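Local coordinates for protein exocyst complex component EXO70 (Saccharomyces cerevisiae, PDB 2B1E) that helps assemble the exocyst, the complex that tethers secretory vesicles to sites of exocytosis, and binds the small GTPase RHO3, at residues Ile417-Thr422 with Lys508-Ser513. Numbering follows the deposited sequence.
Sequences ILMNLT and KLSDPS
The carboxylate of Asp511 has the water that links it to Thr422 well out of its plane on one face, with Ser513 OG tilted to the same side and Ser513 N close to the plane. Its OD1 takes the hydroxyl of Ser513, OG to OD1 2.6 Å, on the syn side and 32° out of the carboxylate plane. The same oxygen accepts a weak capping bond from Ser513 N and a hydrogen bond from Leu514 N. Aspartate suits this N-cap, its short side chain reaching forward to amides of the first turn of helix 512-537, whose dipole probably favours the negative charge.

The linking water donates to OD2 and makes a weak bond with Thr422 OG1. A second water donates to Thr422 OG1 and accepts from Asp511 N, 3.0 Å from each. Threonine suits this place because its hydroxyl, anti to the carbonyl carbon (chi1 -77°), can both accept and donate; its nearest direct neighbour across the contact is Asp511 CB at 4.1 Å.

Beyond this polar part, the branched apolar end of Leu509 suits its contacts: CD2 lies 4.3 Å from both Leu418 CB and Met419 SD. The flexible methionine chain, bent at chi2 and chi3, carries CE to 4.0 Å from Ser510 OG.

Thus the loop leading into helix 512-537 lies against helix 410-429 near the surface; Leu418 and Leu509 also touch Met456 of helix 440-473, while Ile417 and Leu421 pack on helix 364-391.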
# COMPACT_ATOMS: atom_id res chain seq x y z
N ILE A 417 13.71 26.79 -10.27
CA ILE A 417 13.37 25.38 -10.34
C ILE A 417 14.55 24.49 -9.93
O ILE A 417 14.38 23.50 -9.20
CB ILE A 417 12.91 24.97 -11.77
CG1 ILE A 417 11.73 25.85 -12.21
CG2 ILE A 417 12.48 23.50 -11.79
CD1 ILE A 417 10.53 25.84 -11.24
N LEU A 418 15.75 24.84 -10.38
CA LEU A 418 16.92 24.04 -10.02
C LEU A 418 17.21 24.08 -8.52
O LEU A 418 17.63 23.08 -7.95
CB LEU A 418 18.14 24.50 -10.82
CG LEU A 418 18.11 24.08 -12.30
CD1 LEU A 418 19.16 24.86 -13.05
CD2 LEU A 418 18.35 22.60 -12.45
N MET A 419 16.97 25.21 -7.87
CA MET A 419 17.23 25.26 -6.43
C MET A 419 16.31 24.28 -5.72
O MET A 419 16.69 23.66 -4.72
CB MET A 419 17.05 26.68 -5.86
CG MET A 419 18.21 27.64 -6.16
SD MET A 419 19.84 27.11 -5.51
CE MET A 419 19.60 27.41 -3.77
N ASN A 420 15.09 24.14 -6.22
CA ASN A 420 14.15 23.23 -5.61
C ASN A 420 14.53 21.79 -5.98
O ASN A 420 14.53 20.91 -5.11
CB ASN A 420 12.72 23.55 -6.06
CG ASN A 420 12.17 24.80 -5.37
OD1 ASN A 420 12.46 25.94 -5.78
ND2 ASN A 420 11.38 24.60 -4.33
N LEU A 421 14.85 21.54 -7.24
CA LEU A 421 15.23 20.20 -7.65
C LEU A 421 16.48 19.73 -6.90
O LEU A 421 16.72 18.53 -6.79
CB LEU A 421 15.48 20.13 -9.16
CG LEU A 421 14.24 20.18 -10.06
CD1 LEU A 421 14.69 20.27 -11.52
CD2 LEU A 421 13.37 18.94 -9.83
N THR A 422 17.27 20.68 -6.40
CA THR A 422 18.48 20.33 -5.65
C THR A 422 18.08 19.60 -4.37
O THR A 422 18.67 18.58 -4.02
CB THR A 422 19.30 21.59 -5.29
OG1 THR A 422 20.02 22.02 -6.45
CG2 THR A 422 20.30 21.28 -4.18
N LYS A 508 23.06 32.34 -7.45
CA LYS A 508 24.16 31.52 -6.98
C LYS A 508 23.73 30.10 -6.63
O LYS A 508 23.07 29.88 -5.61
CB LYS A 508 24.84 32.21 -5.79
CG LYS A 508 25.33 33.63 -6.12
CD LYS A 508 26.04 34.29 -4.94
CE LYS A 508 26.33 35.77 -5.21
NZ LYS A 508 27.19 36.02 -6.41
N LEU A 509 24.08 29.16 -7.50
CA LEU A 509 23.74 27.76 -7.27
C LEU A 509 24.64 27.21 -6.18
O LEU A 509 25.78 27.64 -6.04
CB LEU A 509 23.92 26.94 -8.56
CG LEU A 509 22.96 27.23 -9.73
CD1 LEU A 509 23.46 26.55 -11.00
CD2 LEU A 509 21.56 26.75 -9.38
N SER A 510 24.13 26.26 -5.41
CA SER A 510 24.89 25.66 -4.32
C SER A 510 25.53 24.34 -4.75
O SER A 510 26.68 24.06 -4.42
CB SER A 510 23.98 25.42 -3.12
OG SER A 510 23.33 26.63 -2.73
N ASP A 511 24.77 23.53 -5.48
CA ASP A 511 25.23 22.23 -5.95
C ASP A 511 26.42 22.39 -6.90
O ASP A 511 26.33 23.05 -7.93
CB ASP A 511 24.08 21.50 -6.65
CG ASP A 511 24.42 20.07 -7.01
OD1 ASP A 511 25.39 19.84 -7.75
OD2 ASP A 511 23.70 19.16 -6.55
N PRO A 512 27.56 21.77 -6.56
CA PRO A 512 28.76 21.86 -7.39
C PRO A 512 28.62 21.27 -8.80
O PRO A 512 29.15 21.83 -9.76
CB PRO A 512 29.83 21.15 -6.56
CG PRO A 512 29.03 20.14 -5.79
CD PRO A 512 27.81 20.93 -5.37
N SER A 513 27.91 20.16 -8.93
CA SER A 513 27.76 19.57 -10.26
C SER A 513 26.98 20.51 -11.16
O SER A 513 27.29 20.65 -12.34
CB SER A 513 27.07 18.20 -10.18
OG SER A 513 25.71 18.32 -9.81
O HOH W 1 22.01 24.32 -6.23
O HOH W 2 20.95 18.85 -7.58